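Local coordinates for protein 2'-deoxycytidine 5'-triphosphate deaminase (Agrobacterium tumefaciens, PDB 2R9Q) that probably deaminates 2'-deoxycytidine 5'-triphosphate to dUTP, a step toward thymidine nucleotides, at residues B[34-39]-B[160-165]; B[289-294]-B[315-320]. One frame throughout, in Å; residues are numbered along the deposited sequence.

Interaction 1: residues B[34-39]-B[160-165]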
loop_
_atom_site.group_PDB
_atom_site.type_symbol
_atom_site.label_atom_id
_atom_site.label_comp_id
_atom_site.label_asym_id
_atom_site.label_seq_id
_atom_site.Cartn_x
_atom_site.Cartn_y
_atom_site.Cartn_z
ATOM N N ASP B 34 -38.085 12.483 -1.231
ATOM C CA ASP B 34 -38.155 12.126 0.192
ATOM C C ASP B 34 -38.673 13.358 0.952
ATOM O O ASP B 34 -38.394 14.485 0.559
ATOM C CB ASP B 34 -36.782 11.731 0.784
ATOM C CG ASP B 34 -36.119 10.534 0.092
ATOM O OD1 ASP B 34 -36.811 9.717 -0.570
ATOM O OD2 ASP B 34 -34.867 10.417 0.233
ATOM N N VAL B 35 -39.412 13.146 2.036
ATOM C CA VAL B 35 -39.920 14.276 2.840
ATOM C C VAL B 35 -38.773 15.198 3.253
ATOM O O VAL B 35 -38.907 16.423 3.210
ATOM C CB VAL B 35 -40.757 13.818 4.094
ATOM C CG1 VAL B 35 -39.989 12.806 4.938
ATOM C CG2 VAL B 35 -41.211 15.049 4.927
ATOM N N ASP B 36 -37.626 14.594 3.570
ATOM C CA ASP B 36 -36.457 15.310 4.057
ATOM C C ASP B 36 -35.361 15.497 3.002
ATOM O O ASP B 36 -34.191 15.731 3.350
ATOM C CB ASP B 36 -35.912 14.576 5.276
ATOM C CG ASP B 36 -35.424 13.186 4.952
ATOM O OD1 ASP B 36 -35.906 12.565 3.986
ATOM O OD2 ASP B 36 -34.544 12.708 5.672
ATOM N N GLN B 37 -35.742 15.436 1.722
ATOM C CA GLN B 37 -34.758 15.470 0.632
ATOM C C GLN B 37 -34.262 16.870 0.321
ATOM O O GLN B 37 -33.096 17.041 -0.068
ATOM C CB GLN B 37 -35.284 14.825 -0.640
ATOM C CG GLN B 37 -34.188 14.265 -1.500
ATOM C CD GLN B 37 -34.705 13.711 -2.805
ATOM O OE1 GLN B 37 -35.723 13.045 -2.836
ATOM N NE2 GLN B 37 -33.999 13.982 -3.886
ATOM N N VAL B 38 -35.140 17.855 0.502
ATOM C CA VAL B 38 -34.814 19.257 0.257
ATOM C C VAL B 38 -34.294 19.867 1.558
ATOM O O VAL B 38 -34.976 19.868 2.590
ATOM C CB VAL B 38 -36.028 20.060 -0.283
ATOM C CG1 VAL B 38 -35.619 21.497 -0.631
ATOM C CG2 VAL B 38 -36.674 19.332 -1.504
ATOM N N GLN B 39 -33.056 20.326 1.508
ATOM C CA GLN B 39 -32.422 20.955 2.630
ATOM C C GLN B 39 -32.709 22.445 2.477
ATOM O O GLN B 39 -33.221 22.872 1.429
ATOM C CB GLN B 39 -30.915 20.638 2.652
ATOM C CG GLN B 39 -30.552 19.150 2.564
ATOM C CD GLN B 39 -31.146 18.341 3.667
ATOM O OE1 GLN B 39 -31.374 18.839 4.766
ATOM N NE2 GLN B 39 -31.442 17.087 3.379
ATOM N N GLY B 160 -32.129 4.928 -4.135
ATOM C CA GLY B 160 -32.486 5.873 -3.102
ATOM C C GLY B 160 -31.382 6.447 -2.237
ATOM O O GLY B 160 -31.594 7.447 -1.598
ATOM N N SER B 161 -30.214 5.813 -2.206
ATOM C CA SER B 161 -29.121 6.253 -1.352
ATOM C C SER B 161 -28.748 7.686 -1.689
ATOM O O SER B 161 -28.798 8.094 -2.839
ATOM C CB SER B 161 -27.915 5.303 -1.425
ATOM O OG SER B 161 -28.210 4.027 -0.891
ATOM N N ARG B 162 -28.428 8.457 -0.662
ATOM C CA ARG B 162 -28.144 9.874 -0.816
ATOM C C ARG B 162 -26.729 10.121 -0.369
ATOM O O ARG B 162 -26.446 10.018 0.788
ATOM C CB ARG B 162 -29.140 10.680 -0.004
ATOM C CG ARG B 162 -30.503 10.704 -0.645
ATOM C CD ARG B 162 -31.641 10.728 0.322
ATOM N NE ARG B 162 -31.531 11.883 1.192
ATOM C CZ ARG B 162 -32.470 12.341 2.015
ATOM N NH1 ARG B 162 -33.650 11.768 2.101
ATOM N NH2 ARG B 162 -32.221 13.411 2.755
ATOM N N LEU B 163 -25.827 10.391 -1.305
ATOM C CA LEU B 163 -24.411 10.596 -0.966
ATOM C C LEU B 163 -23.976 12.037 -1.208
ATOM O O LEU B 163 -23.047 12.540 -0.587
ATOM C CB LEU B 163 -23.532 9.601 -1.697
ATOM C CG LEU B 163 -23.582 8.084 -1.414
ATOM C CD1 LEU B 163 -24.830 7.431 -1.990
ATOM C CD2 LEU B 163 -22.383 7.407 -2.050
ATOM N N SER B 164 -24.756 12.729 -2.013
ATOM C CA SER B 164 -24.382 13.998 -2.564
ATOM C C SER B 164 -25.523 14.978 -2.503
ATOM O O SER B 164 -26.660 14.592 -2.343
ATOM C CB SER B 164 -23.979 13.759 -4.008
ATOM O OG SER B 164 -23.366 14.889 -4.540
ATOM N N GLN B 165 -25.202 16.257 -2.628
ATOM C CA GLN B 165 -26.210 17.312 -2.745
ATOM C C GLN B 165 -25.859 18.425 -3.746
ATOM O O GLN B 165 -24.701 18.714 -4.009
ATOM C CB GLN B 165 -26.584 17.886 -1.391
ATOM C CG GLN B 165 -25.476 18.237 -0.519
ATOM C CD GLN B 165 -25.913 18.527 0.888
ATOM O OE1 GLN B 165 -25.266 19.302 1.586
ATOM N NE2 GLN B 165 -27.026 17.935 1.316
#
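Arg-162 leaves its strand with CG anti to the carbonyl carbon, then bends at chi2 and once more at chi3 (58°), a course that carries its guanidinium away from its own backbone and in among the carboxylates of Asp-34 and Asp-36. Both acids grip the same nitrogen, but in different ways. Asp-34 OD2 lies 2.6 Å from Arg-162 NH1 and uses its anti lone pair, the one turned away from OD1; it stands somewhat out of the guanidinium plane, and the N-H points to it at a bent 143°. Asp-36 OD1 is 3.0 Å from Arg-162 NH1, practically in the guanidinium plane and on a nearly straight bond of 170°, yet it is met from above its own carboxylate plane. Arg-162 NH2 adds a weak bond to the backbone O of Asp-36, 3.1 Å away.

Residues 34-37 form a type I beta turn that leads into the short strand 38-39. Strand 42-46 pairs with both 38-39 and 162-170 in an antiparallel sheet of the N-terminal DCD domain, a member of the dUTPase clan, so the long arginine reaches across an intervening strand, whose Asp-44 also forms a salt bridge with Arg-162 NH2.

Gln-37 lays its CG over one guanidinium face, 4.3 Å above the plane. An amide suits this buried place because it both accepts and donates: Gln-37 OE1 accepts from Asp-34 N at 2.9 Å, while Gln-37 NE2 binds the backbone O of Asp-44. Farther along, Gln-39 CG packs 3.9 Å from Gln-165 NE2, which is itself hydrogen-bonded to Asp-44 OD1.

Interaction 2: residues B[289-294]-B[315-320]; sequences FRVHYA and LEVRSH
Arg-290 and Arg-318 form the hydrogen-bonded pair of an antiparallel strand pairing: Arg-290 N donates a hydrogen bond to Arg-318 O (2.9 Å), and Arg-318 N donates one back to Arg-290 O. Strand 289-292 is an edge strand, within this chain, of a five-stranded antiparallel sheet in the C-terminal DCD domain. Next along, His-292 N binds Glu-316 O at 2.7 Å, and beyond it a water bridges the strands, donating to His-292 O and accepting from Glu-316 N.

The two faces of the pair differ in chemistry. On one, beta-branched Val-291 and Val-317 fill the space close to the backbone, their CG2 atoms 4.2 Å apart, and Leu-315 CD2 touches Val-291 CG2 as well; Phe-289 extends this apolar surface, and Val-332 packs against it. The other face carries long polar chains. Because Arg-318 runs extended from CG to NE, its CD comes to rest over the His-292 ring, 3.7 Å from the centroid and 1° off the normal, a CH-pi contact with its guanidinium carried on past the ring. Arg-290 NH2 lies over the opposite face of that ring, offset toward the rim. Nearby, His-320 meets His-320 of the second subunit edge-to-face.

Beyond the sheet, Asp-120 fixes two side-chain ends: its OD2 forms a salt bridge with Arg-318 NH1, and its OD1 a hydrogen bond with Tyr-293 OH.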
loop_
_atom_site.group_PDB
_atom_site.type_symbol
_atom_site.label_atom_id
_atom_site.label_comp_id
_atom_site.label_asym_id
_atom_site.label_seq_id
_atom_site.Cartn_x
_atom_site.Cartn_y
_atom_site.Cartn_z
ATOM N N PHE B 289 -1.177 19.212 3.103
ATOM C CA PHE B 289 -2.359 18.528 3.568
ATOM C C PHE B 289 -3.586 19.272 3.037
ATOM O O PHE B 289 -3.506 20.410 2.608
ATOM C CB PHE B 289 -2.382 18.463 5.100
ATOM C CG PHE B 289 -2.575 19.793 5.745
ATOM C CD1 PHE B 289 -1.506 20.617 5.962
ATOM C CD2 PHE B 289 -3.845 20.244 6.088
ATOM C CE1 PHE B 289 -1.683 21.859 6.529
ATOM C CE2 PHE B 289 -4.028 21.475 6.647
ATOM C CZ PHE B 289 -2.937 22.292 6.870
ATOM N N ARG B 290 -4.730 18.613 3.092
ATOM C CA ARG B 290 -5.975 19.215 2.651
ATOM C C ARG B 290 -7.179 18.808 3.507
ATOM O O ARG B 290 -7.237 17.688 4.045
ATOM C CB ARG B 290 -6.199 18.831 1.194
ATOM C CG ARG B 290 -7.266 19.659 0.537
ATOM C CD ARG B 290 -7.185 19.663 -1.006
ATOM N NE ARG B 290 -7.471 18.349 -1.601
ATOM C CZ ARG B 290 -8.684 17.791 -1.702
ATOM N NH1 ARG B 290 -9.777 18.396 -1.212
ATOM N NH2 ARG B 290 -8.800 16.598 -2.287
ATOM N N VAL B 291 -8.142 19.725 3.642
ATOM C CA VAL B 291 -9.499 19.318 4.031
ATOM C C VAL B 291 -10.178 18.644 2.821
ATOM O O VAL B 291 -10.351 19.246 1.750
ATOM C CB VAL B 291 -10.350 20.476 4.585
ATOM C CG1 VAL B 291 -11.837 20.099 4.603
ATOM C CG2 VAL B 291 -9.864 20.861 6.006
ATOM N N HIS B 292 -10.510 17.369 2.995
ATOM C CA HIS B 292 -11.266 16.610 2.014
ATOM C C HIS B 292 -12.762 16.684 2.312
ATOM O O HIS B 292 -13.159 16.911 3.453
ATOM C CB HIS B 292 -10.780 15.159 1.980
ATOM C CG HIS B 292 -9.488 15.000 1.253
ATOM N ND1 HIS B 292 -9.383 14.325 0.057
ATOM C CD2 HIS B 292 -8.263 15.518 1.503
ATOM C CE1 HIS B 292 -8.140 14.407 -0.378
ATOM N NE2 HIS B 292 -7.437 15.107 0.492
ATOM N N TYR B 293 -13.561 16.489 1.265
ATOM C CA TYR B 293 -15.034 16.438 1.338
ATOM C C TYR B 293 -15.660 17.721 1.918
ATOM O O TYR B 293 -16.721 17.679 2.519
ATOM C CB TYR B 293 -15.514 15.206 2.113
ATOM C CG TYR B 293 -14.706 13.990 1.802
ATOM C CD1 TYR B 293 -14.722 13.450 0.535
ATOM C CD2 TYR B 293 -13.876 13.411 2.754
ATOM C CE1 TYR B 293 -13.949 12.340 0.205
ATOM C CE2 TYR B 293 -13.103 12.302 2.438
ATOM C CZ TYR B 293 -13.149 11.764 1.153
ATOM O OH TYR B 293 -12.409 10.643 0.819
ATOM N N ALA B 294 -14.974 18.846 1.698
ATOM C CA ALA B 294 -15.522 20.172 2.005
ATOM C C ALA B 294 -16.910 20.221 1.394
ATOM O O ALA B 294 -17.160 19.669 0.317
ATOM C CB ALA B 294 -14.623 21.320 1.452
ATOM N N LEU B 315 -13.958 18.289 10.448
ATOM C CA LEU B 315 -13.139 18.361 9.234
ATOM C C LEU B 315 -12.513 17.003 8.925
ATOM O O LEU B 315 -12.018 16.327 9.816
ATOM C CB LEU B 315 -12.000 19.389 9.429
ATOM C CG LEU B 315 -12.387 20.820 9.849
ATOM C CD1 LEU B 315 -11.267 21.485 10.686
ATOM C CD2 LEU B 315 -12.795 21.705 8.663
ATOM N N GLU B 316 -12.535 16.605 7.659
ATOM C CA GLU B 316 -11.753 15.456 7.230
ATOM C C GLU B 316 -10.437 15.957 6.630
ATOM O O GLU B 316 -10.422 16.629 5.618
ATOM C CB GLU B 316 -12.517 14.521 6.269
ATOM C CG GLU B 316 -13.779 13.857 6.864
ATOM C CD GLU B 316 -14.970 14.784 6.839
ATOM O OE1 GLU B 316 -15.203 15.397 5.779
ATOM O OE2 GLU B 316 -15.652 14.928 7.877
ATOM N N VAL B 317 -9.344 15.612 7.285
ATOM C CA VAL B 317 -8.019 16.042 6.898
ATOM C C VAL B 317 -7.194 14.828 6.481
ATOM O O VAL B 317 -7.215 13.772 7.129
ATOM C CB VAL B 317 -7.337 16.808 8.075
ATOM C CG1 VAL B 317 -5.916 17.162 7.769
ATOM C CG2 VAL B 317 -8.161 18.002 8.490
ATOM N N ARG B 318 -6.524 14.988 5.353
ATOM C CA ARG B 318 -5.578 14.032 4.831
ATOM C C ARG B 318 -4.295 14.761 4.424
ATOM O O ARG B 318 -4.326 15.875 3.910
ATOM C CB ARG B 318 -6.131 13.335 3.594
ATOM C CG ARG B 318 -7.227 12.308 3.797
ATOM C CD ARG B 318 -7.664 11.795 2.384
ATOM N NE ARG B 318 -8.154 10.416 2.339
ATOM C CZ ARG B 318 -7.389 9.316 2.358
ATOM N NH1 ARG B 318 -7.972 8.130 2.304
ATOM N NH2 ARG B 318 -6.058 9.387 2.451
ATOM N N SER B 319 -3.165 14.113 4.676
ATOM C CA SER B 319 -1.893 14.580 4.160
ATOM C C SER B 319 -1.666 13.965 2.789
ATOM O O SER B 319 -2.129 12.851 2.483
ATOM C CB SER B 319 -0.729 14.227 5.084
ATOM O OG SER B 319 -0.498 12.861 5.024
ATOM N N HIS B 320 -0.932 14.721 1.980
ATOM C CA HIS B 320 -0.641 14.338 0.618
ATOM C C HIS B 320 0.839 14.064 0.395
ATOM O O HIS B 320 1.703 14.868 0.752
ATOM C CB HIS B 320 -1.174 15.411 -0.309
ATOM C CG HIS B 320 -2.653 15.569 -0.178
ATOM N ND1 HIS B 320 -3.507 14.485 -0.243
ATOM C CD2 HIS B 320 -3.428 16.653 0.085
ATOM C CE1 HIS B 320 -4.744 14.898 -0.042
ATOM N NE2 HIS B 320 -4.727 16.206 0.157
HETATM O O HOH W 1 -14.355 18.217 5.782
#

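How the interactions relate
Interaction 1 belongs to the N-terminal DCD range and interaction 2 to the C-terminal one; their centres are 24 Å apart, on opposite sides of the chain's centre, and they share no strand. Interaction 1 is partly buried and joins a turn to a strand that is not its direct neighbour, so side-chain charge and amide groups do the work. Interaction 2 is buried and joins adjacent strands, so backbone bonds set its register, with apolar packing on one face and polar side chains on the other. No other chain touches 34-39 or 160-165, whereas 289-294 and 315-320 also meet a second subunit.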